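Local coordinates for putative iron binding protein (Bordetella pertussis Tohama I, PDB 1Y9U) that binds ferric iron, probably as the periplasmic solute-binding component of a bacterial iron-uptake system, at residues A183-L187 against G188-D192; G210-A213 against R214-G217; D118-Y122 against G123-D127; P128-K131 against G132-C135. One frame throughout, in Å; residues are numbered along the deposited sequence.

Contact 1: A183-L187 against G188-D192; sequences ARDIL and GGICD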
loop_
_atom_site.group_PDB
_atom_site.type_symbol
_atom_site.label_atom_id
_atom_site.label_comp_id
_atom_site.label_asym_id
_atom_site.label_seq_id
_atom_site.Cartn_x
_atom_site.Cartn_y
_atom_site.Cartn_z
ATOM N N ALA A 183 -10.601 -13.839 4.151
ATOM C CA ALA A 183 -12.032 -13.807 3.839
ATOM C C ALA A 183 -12.605 -15.216 3.627
ATOM O O ALA A 183 -13.678 -15.560 4.137
ATOM C CB ALA A 183 -12.274 -12.940 2.613
ATOM N N ARG A 184 -11.860 -16.046 2.910
ATOM C CA ARG A 184 -12.235 -17.448 2.717
ATOM C C ARG A 184 -12.488 -18.132 4.060
ATOM O O ARG A 184 -13.490 -18.837 4.240
ATOM C CB ARG A 184 -11.131 -18.189 1.981
ATOM C CG ARG A 184 -11.410 -19.660 1.763
ATOM C CD ARG A 184 -10.199 -20.420 1.352
ATOM N NE ARG A 184 -9.226 -20.465 2.435
ATOM C CZ ARG A 184 -7.990 -20.907 2.326
ATOM N NH1 ARG A 184 -7.523 -21.354 1.160
ATOM N NH2 ARG A 184 -7.218 -20.904 3.406
ATOM N N ASP A 185 -11.585 -17.903 5.005
ATOM C CA ASP A 185 -11.637 -18.637 6.269
ATOM C C ASP A 185 -12.644 -18.048 7.243
ATOM O O ASP A 185 -13.174 -18.752 8.093
ATOM C CB ASP A 185 -10.244 -18.722 6.866
ATOM C CG ASP A 185 -9.336 -19.669 6.097
ATOM O OD1 ASP A 185 -9.835 -20.472 5.240
ATOM O OD2 ASP A 185 -8.112 -19.685 6.330
ATOM N N ILE A 186 -12.969 -16.774 7.109
ATOM C CA ILE A 186 -14.100 -16.225 7.848
ATOM C C ILE A 186 -15.404 -16.839 7.326
ATOM O O ILE A 186 -16.268 -17.267 8.126
ATOM C CB ILE A 186 -14.118 -14.675 7.780
ATOM C CG1 ILE A 186 -12.949 -14.105 8.584
ATOM C CG2 ILE A 186 -15.447 -14.149 8.318
ATOM C CD1 ILE A 186 -12.674 -12.620 8.354
ATOM N N LEU A 187 -15.539 -16.932 6.004
ATOM C CA LEU A 187 -16.686 -17.610 5.410
ATOM C C LEU A 187 -16.796 -19.043 5.909
ATOM O O LEU A 187 -17.904 -19.521 6.227
ATOM C CB LEU A 187 -16.588 -17.576 3.882
ATOM C CG LEU A 187 -17.639 -18.408 3.138
ATOM C CD1 LEU A 187 -19.046 -18.009 3.534
ATOM C CD2 LEU A 187 -17.419 -18.280 1.637
ATOM N N GLY A 188 -15.655 -19.710 5.996
ATOM C CA GLY A 188 -15.603 -21.097 6.406
ATOM C C GLY A 188 -15.767 -21.288 7.907
ATOM O O GLY A 188 -15.818 -22.437 8.356
ATOM N N GLY A 189 -15.855 -20.214 8.685
ATOM C CA GLY A 189 -16.084 -20.323 10.117
ATOM C C GLY A 189 -14.852 -20.624 10.948
ATOM O O GLY A 189 -15.006 -20.842 12.155
ATOM N N ILE A 190 -13.684 -20.676 10.314
ATOM C CA ILE A 190 -12.377 -20.922 10.952
ATOM C C ILE A 190 -11.954 -19.758 11.839
ATOM O O ILE A 190 -11.375 -19.958 12.920
ATOM C CB ILE A 190 -11.313 -21.189 9.835
ATOM C CG1 ILE A 190 -11.605 -22.541 9.174
ATOM C CG2 ILE A 190 -9.878 -21.093 10.340
ATOM C CD1 ILE A 190 -10.811 -22.757 7.933
ATOM N N CYS A 191 -12.233 -18.543 11.384
ATOM C CA CYS A 191 -11.960 -17.342 12.154
ATOM C C CYS A 191 -13.092 -16.342 12.000
ATOM O O CYS A 191 -13.937 -16.471 11.109
ATOM C CB CYS A 191 -10.626 -16.705 11.741
ATOM S SG CYS A 191 -10.428 -16.496 9.960
ATOM N N ASP A 192 -13.146 -15.362 12.889
ATOM C CA ASP A 192 -14.144 -14.300 12.845
ATOM C C ASP A 192 -13.593 -12.988 12.290
ATOM O O ASP A 192 -14.336 -12.188 11.761
ATOM C CB ASP A 192 -14.737 -14.048 14.240
ATOM C CG ASP A 192 -15.605 -15.186 14.711
ATOM O OD1 ASP A 192 -16.105 -15.964 13.867
ATOM O OD2 ASP A 192 -15.810 -15.357 15.923
HETATM O O HOH W 1 -16.749 -16.898 10.848
#

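Contact 2: G210-A213 against R214-G217; sequences GTDA and RKWG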
loop_
_atom_site.group_PDB
_atom_site.type_symbol
_atom_site.label_atom_id
_atom_site.label_comp_id
_atom_site.label_asym_id
_atom_site.label_seq_id
_atom_site.Cartn_x
_atom_site.Cartn_y
_atom_site.Cartn_z
ATOM N N GLY A 210 -21.677 -15.664 -8.529
ATOM C CA GLY A 210 -21.350 -16.899 -9.192
ATOM C C GLY A 210 -19.865 -17.175 -9.211
ATOM O O GLY A 210 -19.465 -18.184 -9.777
ATOM N N THR A 211 -19.043 -16.271 -8.654
ATOM C CA THR A 211 -17.626 -16.532 -8.396
ATOM C C THR A 211 -17.360 -16.801 -6.931
ATOM O O THR A 211 -18.043 -16.295 -6.057
ATOM C CB THR A 211 -16.733 -15.332 -8.789
ATOM O OG1 THR A 211 -17.113 -14.157 -8.034
ATOM C CG2 THR A 211 -16.872 -14.971 -10.286
ATOM N N ASP A 212 -16.348 -17.605 -6.657
ATOM C CA ASP A 212 -15.883 -17.743 -5.278
ATOM C C ASP A 212 -15.427 -16.398 -4.708
ATOM O O ASP A 212 -15.696 -16.117 -3.546
ATOM C CB ASP A 212 -14.801 -18.830 -5.139
ATOM C CG ASP A 212 -15.393 -20.220 -4.927
ATOM O OD1 ASP A 212 -16.463 -20.358 -4.283
ATOM O OD2 ASP A 212 -14.821 -21.236 -5.323
ATOM N N ALA A 213 -14.798 -15.542 -5.508
ATOM C CA ALA A 213 -14.377 -14.238 -5.040
ATOM C C ALA A 213 -15.533 -13.445 -4.430
ATOM O O ALA A 213 -15.395 -12.916 -3.322
ATOM C CB ALA A 213 -13.713 -13.433 -6.154
ATOM N N ARG A 214 -16.677 -13.388 -5.115
ATOM C CA ARG A 214 -17.821 -12.646 -4.609
ATOM C C ARG A 214 -18.409 -13.329 -3.373
ATOM O O ARG A 214 -18.918 -12.645 -2.480
ATOM C CB ARG A 214 -18.866 -12.431 -5.703
ATOM C CG ARG A 214 -20.082 -11.654 -5.288
ATOM C CD ARG A 214 -19.787 -10.297 -4.663
ATOM N NE ARG A 214 -21.022 -9.567 -4.410
ATOM C CZ ARG A 214 -21.637 -8.774 -5.264
ATOM N NH1 ARG A 214 -21.135 -8.531 -6.460
ATOM N NH2 ARG A 214 -22.778 -8.214 -4.890
ATOM N N LYS A 215 -18.369 -14.654 -3.309
ATOM C CA LYS A 215 -18.849 -15.351 -2.122
ATOM C C LYS A 215 -18.022 -14.966 -0.895
ATOM O O LYS A 215 -18.556 -14.720 0.186
ATOM C CB LYS A 215 -18.824 -16.864 -2.371
ATOM C CG LYS A 215 -19.502 -17.685 -1.333
ATOM C CD LYS A 215 -19.511 -19.142 -1.766
ATOM C CE LYS A 215 -20.389 -19.993 -0.902
ATOM N NZ LYS A 215 -20.510 -21.356 -1.514
ATOM N N TRP A 216 -16.713 -14.895 -1.078
ATOM C CA TRP A 216 -15.824 -14.501 0.018
ATOM C C TRP A 216 -16.083 -13.031 0.390
ATOM O O TRP A 216 -16.121 -12.672 1.560
ATOM C CB TRP A 216 -14.360 -14.679 -0.365
ATOM C CG TRP A 216 -13.940 -16.084 -0.673
ATOM C CD1 TRP A 216 -14.737 -17.201 -0.747
ATOM C CD2 TRP A 216 -12.616 -16.515 -0.979
ATOM N NE1 TRP A 216 -13.978 -18.295 -1.075
ATOM C CE2 TRP A 216 -12.681 -17.908 -1.248
ATOM C CE3 TRP A 216 -11.377 -15.863 -1.084
ATOM C CZ2 TRP A 216 -11.561 -18.657 -1.578
ATOM C CZ3 TRP A 216 -10.264 -16.600 -1.403
ATOM C CH2 TRP A 216 -10.367 -18.007 -1.637
ATOM N N GLY A 217 -16.247 -12.172 -0.611
ATOM C CA GLY A 217 -16.489 -10.763 -0.337
ATOM C C GLY A 217 -17.803 -10.544 0.405
ATOM O O GLY A 217 -17.894 -9.738 1.329
#

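Contact 3: D118-Y122 against G123-D127; sequences DSFRY and GDLAD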
loop_
_atom_site.group_PDB
_atom_site.type_symbol
_atom_site.label_atom_id
_atom_site.label_comp_id
_atom_site.label_asym_id
_atom_site.label_seq_id
_atom_site.Cartn_x
_atom_site.Cartn_y
_atom_site.Cartn_z
ATOM N N ASP A 118 -17.840 -2.431 15.670
ATOM C CA ASP A 118 -18.013 -1.162 14.949
ATOM C C ASP A 118 -16.696 -0.450 14.705
ATOM O O ASP A 118 -16.577 0.353 13.776
ATOM C CB ASP A 118 -18.930 -0.200 15.749
ATOM C CG ASP A 118 -20.379 -0.666 15.810
ATOM O OD1 ASP A 118 -20.814 -1.436 14.920
ATOM O OD2 ASP A 118 -21.163 -0.289 16.706
ATOM N N SER A 119 -15.725 -0.716 15.573
ATOM C CA SER A 119 -14.443 -0.028 15.536
ATOM C C SER A 119 -13.395 -0.946 16.134
ATOM O O SER A 119 -13.699 -1.969 16.748
ATOM C CB SER A 119 -14.524 1.273 16.331
ATOM O OG SER A 119 -14.710 1.008 17.702
ATOM N N PHE A 120 -12.139 -0.576 15.967
ATOM C CA PHE A 120 -11.036 -1.428 16.442
ATOM C C PHE A 120 -9.769 -0.624 16.522
ATOM O O PHE A 120 -9.538 0.254 15.685
ATOM C CB PHE A 120 -10.816 -2.560 15.420
ATOM C CG PHE A 120 -10.287 -3.869 15.988
ATOM C CD1 PHE A 120 -11.095 -4.681 16.741
ATOM C CD2 PHE A 120 -9.011 -4.332 15.676
ATOM C CE1 PHE A 120 -10.651 -5.897 17.193
ATOM C CE2 PHE A 120 -8.578 -5.559 16.146
ATOM C CZ PHE A 120 -9.396 -6.342 16.881
ATOM N N ARG A 121 -8.957 -0.925 17.532
ATOM C CA ARG A 121 -7.574 -0.460 17.579
ATOM C C ARG A 121 -6.678 -1.633 17.249
ATOM O O ARG A 121 -6.983 -2.757 17.602
ATOM C CB ARG A 121 -7.219 0.089 18.963
ATOM C CG ARG A 121 -7.816 1.455 19.214
ATOM C CD ARG A 121 -9.304 1.396 19.600
ATOM N NE ARG A 121 -10.075 2.429 18.932
ATOM C CZ ARG A 121 -11.365 2.344 18.633
ATOM N NH1 ARG A 121 -12.059 1.260 18.937
ATOM N NH2 ARG A 121 -11.966 3.374 18.042
ATOM N N TYR A 122 -5.561 -1.410 16.559
ATOM C CA TYR A 122 -4.710 -2.551 16.208
ATOM C C TYR A 122 -4.352 -3.400 17.417
ATOM O O TYR A 122 -4.372 -4.610 17.358
ATOM C CB TYR A 122 -3.437 -2.120 15.477
ATOM C CG TYR A 122 -3.698 -1.594 14.089
ATOM C CD1 TYR A 122 -3.629 -0.232 13.801
ATOM C CD2 TYR A 122 -4.004 -2.469 13.064
ATOM C CE1 TYR A 122 -3.884 0.260 12.519
ATOM C CE2 TYR A 122 -4.260 -2.006 11.790
ATOM C CZ TYR A 122 -4.215 -0.641 11.514
ATOM O OH TYR A 122 -4.454 -0.162 10.246
ATOM N N GLY A 123 -4.090 -2.741 18.529
ATOM C CA GLY A 123 -3.772 -3.434 19.763
ATOM C C GLY A 123 -4.824 -4.435 20.209
ATOM O O GLY A 123 -4.498 -5.404 20.891
ATOM N N ASP A 124 -6.089 -4.205 19.861
ATOM C CA ASP A 124 -7.170 -5.096 20.272
ATOM C C ASP A 124 -7.024 -6.511 19.740
ATOM O O ASP A 124 -7.634 -7.432 20.271
ATOM C CB ASP A 124 -8.542 -4.540 19.841
ATOM C CG ASP A 124 -8.849 -3.176 20.423
ATOM O OD1 ASP A 124 -8.251 -2.789 21.467
ATOM O OD2 ASP A 124 -9.685 -2.429 19.877
ATOM N N LEU A 125 -6.248 -6.700 18.670
ATOM C CA LEU A 125 -6.120 -8.017 18.074
ATOM C C LEU A 125 -5.438 -9.025 19.016
ATOM O O LEU A 125 -5.585 -10.228 18.862
ATOM C CB LEU A 125 -5.359 -7.905 16.750
ATOM C CG LEU A 125 -5.488 -9.103 15.802
ATOM C CD1 LEU A 125 -6.913 -9.309 15.318
ATOM C CD2 LEU A 125 -4.549 -8.899 14.629
ATOM N N ALA A 126 -4.675 -8.511 19.978
ATOM C CA ALA A 126 -3.994 -9.337 20.993
ATOM C C ALA A 126 -4.889 -9.647 22.209
ATOM O O ALA A 126 -4.458 -10.364 23.101
ATOM C CB ALA A 126 -2.729 -8.643 21.448
ATOM N N ASP A 127 -6.106 -9.118 22.267
ATOM C CA ASP A 127 -6.962 -9.386 23.418
ATOM C C ASP A 127 -7.196 -10.880 23.506
ATOM O O ASP A 127 -7.576 -11.508 22.510
ATOM C CB ASP A 127 -8.301 -8.663 23.269
ATOM C CG ASP A 127 -9.171 -8.719 24.509
ATOM O OD1 ASP A 127 -9.592 -7.649 24.977
ATOM O OD2 ASP A 127 -9.533 -9.759 25.042
#

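Contact 4: P128-K131 against G132-C135; sequences PKWK and GKVC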
loop_
_atom_site.group_PDB
_atom_site.type_symbol
_atom_site.label_atom_id
_atom_site.label_comp_id
_atom_site.label_asym_id
_atom_site.label_seq_id
_atom_site.Cartn_x
_atom_site.Cartn_y
_atom_site.Cartn_z
ATOM N N PRO A 128 -7.014 -11.456 24.699
ATOM C CA PRO A 128 -7.238 -12.879 24.919
ATOM C C PRO A 128 -8.602 -13.426 24.426
ATOM O O PRO A 128 -8.711 -14.606 24.100
ATOM C CB PRO A 128 -7.103 -12.979 26.453
ATOM C CG PRO A 128 -6.170 -11.937 26.794
ATOM C CD PRO A 128 -6.516 -10.789 25.914
ATOM N N LYS A 129 -9.605 -12.571 24.328
ATOM C CA LYS A 129 -10.925 -13.051 23.928
ATOM C C LYS A 129 -10.980 -13.455 22.463
ATOM O O LYS A 129 -11.900 -14.157 22.068
ATOM C CB LYS A 129 -11.988 -12.014 24.181
ATOM C CG LYS A 129 -12.035 -10.911 23.180
ATOM C CD LYS A 129 -13.026 -9.885 23.632
ATOM C CE LYS A 129 -12.897 -8.600 22.872
ATOM N NZ LYS A 129 -13.921 -7.641 23.386
ATOM N N TRP A 130 -9.997 -13.041 21.664
ATOM C CA TRP A 130 -9.944 -13.426 20.264
ATOM C C TRP A 130 -9.237 -14.760 20.041
ATOM O O TRP A 130 -8.999 -15.150 18.892
ATOM C CB TRP A 130 -9.313 -12.311 19.411
ATOM C CG TRP A 130 -10.110 -11.057 19.394
ATOM C CD1 TRP A 130 -9.737 -9.820 19.852
ATOM C CD2 TRP A 130 -11.427 -10.897 18.844
ATOM N NE1 TRP A 130 -10.741 -8.906 19.629
ATOM C CE2 TRP A 130 -11.795 -9.545 19.023
ATOM C CE3 TRP A 130 -12.342 -11.772 18.213
ATOM C CZ2 TRP A 130 -13.035 -9.041 18.599
ATOM C CZ3 TRP A 130 -13.567 -11.265 17.784
ATOM C CH2 TRP A 130 -13.900 -9.915 17.989
ATOM N N LYS A 131 -8.941 -15.523 21.107
ATOM C CA LYS A 131 -8.199 -16.755 20.924
ATOM C C LYS A 131 -8.953 -17.711 20.004
ATOM O O LYS A 131 -10.152 -17.974 20.193
ATOM C CB LYS A 131 -7.889 -17.448 22.261
ATOM C CG LYS A 131 -6.910 -18.559 22.041
ATOM C CD LYS A 131 -6.372 -19.226 23.236
ATOM C CE LYS A 131 -5.425 -20.320 22.765
ATOM N NZ LYS A 131 -4.844 -21.098 23.886
ATOM N N GLY A 132 -8.251 -18.217 19.005
ATOM C CA GLY A 132 -8.818 -19.168 18.070
ATOM C C GLY A 132 -9.654 -18.515 16.990
ATOM O O GLY A 132 -10.249 -19.234 16.188
ATOM N N LYS A 133 -9.671 -17.181 16.932
ATOM C CA LYS A 133 -10.626 -16.458 16.096
ATOM C C LYS A 133 -9.994 -15.523 15.060
ATOM O O LYS A 133 -10.711 -14.823 14.355
ATOM C CB LYS A 133 -11.614 -15.665 16.951
ATOM C CG LYS A 133 -12.489 -16.529 17.851
ATOM C CD LYS A 133 -13.422 -15.682 18.686
ATOM C CE LYS A 133 -14.500 -16.550 19.360
ATOM N NZ LYS A 133 -15.485 -15.742 20.134
ATOM N N VAL A 134 -8.675 -15.517 14.967
ATOM C CA VAL A 134 -7.929 -14.594 14.096
ATOM C C VAL A 134 -7.203 -15.314 12.962
ATOM O O VAL A 134 -6.523 -16.294 13.178
ATOM C CB VAL A 134 -6.888 -13.791 14.928
ATOM C CG1 VAL A 134 -6.121 -12.835 14.045
ATOM C CG2 VAL A 134 -7.568 -13.049 16.068
ATOM N N CYS A 135 -7.360 -14.790 11.747
ATOM C CA CYS A 135 -6.603 -15.249 10.586
ATOM C C CYS A 135 -5.664 -14.147 10.100
ATOM O O CYS A 135 -6.017 -12.962 10.108
ATOM C CB CYS A 135 -7.518 -15.627 9.425
ATOM S SG CYS A 135 -8.457 -17.155 9.603
#

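Contact 1: A183-L187 against G188-D192
A methyl of Ile190 covers one face of the Asp185 carboxylate, CD1 lying 3.7 Å from Asp185 OD1 as the two side chains cross at a slant. On the opposite side of the carboxylate plane the guanidinium of Arg184 turns its edge to the group: NE reaches OD1 of Asp185 at 2.9 Å, well out of the plane, while NH2 meets OD2 on its syn side, almost within the guanidinium plane. OD2 also takes a salt bridge from Arg173. Behind this polar end, CB of Asp185 and CG1 of Ile186 pack on the sulfur of Cys191, with CG1 of Ile186 3.7 Å from SG of Cys191. A chi1 of 49° places that sulfur between the backbone N and carbonyl carbon, directed at the helix and at Cys135, its disulfide partner. The backbone closes helix 179-187 with a Schellman motif: Ile190 N bonds to Asp185 O at 3.0 Å and Gly189 N to Ile186 O at 3.0 Å, with Gly189 at positive phi. One water lies within bonding distance of both Ile186 O, at 2.8 Å, and Cys191 O, at 2.9 Å, with more acceptors around it than it has protons, and so links the helix end to the departing chain. With two arginines on its carboxylate, Asp185 is probably ionised, and its side chain is fixed in rotation beside the disulfide.

Contact 2: G210-A213 against R214-G217
From Thr211 to Gly217 the chain makes the first turn of helix 212-218, with Lys215 N bonded to Thr211 O at 3.2 Å, Trp216 N to Asp212 O at 2.9 Å and Gly217 N to Ala213 O at 2.9 Å. The hydroxyl of Thr211 reaches into this turn and accepts the amide of Arg214, OG1 to N 3.0 Å, in a fairly straight bond with 159° at the hydrogen. A chi1 of 60° sets OG1 between the backbone N and the carbonyl carbon, facing the start of the helix, and the same oxygen also bonds to Glu208 O. Thr211 is therefore the N-cap, its side chain satisfying an amide that has no helical carbonyl before it. CB of Arg214 rests 3.4 Å from OG1 of Thr211; beyond it the chain bends at chi2 and carries the guanidinium away from the turn, where NE forms a salt bridge with Asp218 and NH1 bonds to Ala207 O. On another flank the indole of Trp216 lies back along the helix, one face over the carbonyl of Asp212, with CD1 of Trp216 3.2 Å from Asp212 O. Asp212 and Lys215 run side by side and point the same way, touching through OD1 and CD at 4.1 Å, while OD1 of Asp212 and NZ of Lys215 stay 5.0 Å apart, opposite charges without direct contact. The indole and the Lys215 chain also lean on Leu187 of helix 179-187.

Contact 3: D118-Y122 against G123-D127
A short 3-10 turn interrupts the loop between strands 100-112 and 134-135, and Arg121 and Asp124 join at its start by a reciprocal pair of bonds. Asp124 N donates to Arg121 O at 2.8 Å, and Arg121 N donates to Asp124 OD2 at 2.9 Å in a nearly straight bond, 169° at the hydrogen, that comes down on the carboxylate from above its plane. Leu125 N continues the turn to Tyr122 O at 3.1 Å. The aspartate also lies against Phe120: its CB sits over one face of the ring, 3.7 Å from the centroid, a CH-pi contact with the carboxylate and ring planes almost perpendicular. The ring reaches on to Leu125, CE2 of Phe120 being 4.0 Å from CB of Leu125, and both residues pack on Leu109 and Ile193 of the neighbouring strands. Arg121 runs alongside Asp124, but its bent chain takes NH1 to Ser119 OG at 2.9 Å, within the guanidinium plane. NH1 of Arg121 thus stays 4.5 Å from OD2 of Asp124, too far for a salt bridge, though its positive charge should still favour the ionised carboxylate that holds the backbone amide.

Contact 4: P128-K131 against G132-C135
Trp130 and Lys133 are joined by the one hydrogen bond between 128-131 and 132-135, Lys133 N to Trp130 O at 2.9 Å. It is bent, 139° at the hydrogen, and the donor is tilted from the carbonyl plane. A second backbone bond, Lys131 N to Pro128 O at 3.1 Å, belongs to the 3-10 segment that leads into the turn. The apolar contacts lie on two flanks of Trp130. CG2 of Val134 packs 3.8 Å from CB of Trp130, and the same methyl is 3.8 Å from Trp130 O, which carries the turn bond. The aliphatic part of Lys133 crosses the indole at about a right angle, its CD 4.1 Å from CE3 of Trp130. CG of Lys133 lies anti to the carbonyl carbon (chi1 -63°) and the chain beyond is extended, which brings methylenes rather than the ammonium end past the indole. CB of Lys133 also nestles 3.3 Å from Trp130 O. On one face of the indole lies CG of Lys129, toward the rim. Further packing ties the turn inward: Trp130 and Val134 both touch Ile193 and Asn170. Trp130 to Lys133 form a type II beta turn with Gly132, at positive phi, in its third position, as is usual for this turn. It delivers the chain into the short strand 134-135, which pairs in parallel with strand 193-197 and carries Cys135 of the disulfide.

Overall arrangement
All four contacts are local and follow one another in series along the chain, without nesting or crossing. Contact 3 shapes the loop that leaves strand 100-112, and contact 4 turns it into strand 134-135; they touch where Leu125 CD1 packs 3.8 Å from Val134 CG1 and where Phe120 approaches the indole of Trp130. Contact 1 ends helix 179-187 before strand 193-197 and is joined to contact 4 by the Cys135-Cys191 disulfide, with SG atoms 2.1 Å apart. Contact 2 begins helix 212-218, whose Trp216 packs on Arg184 and Leu187 of contact 1. Contacts 2 and 3 remain separate, their centres about 27 Å apart.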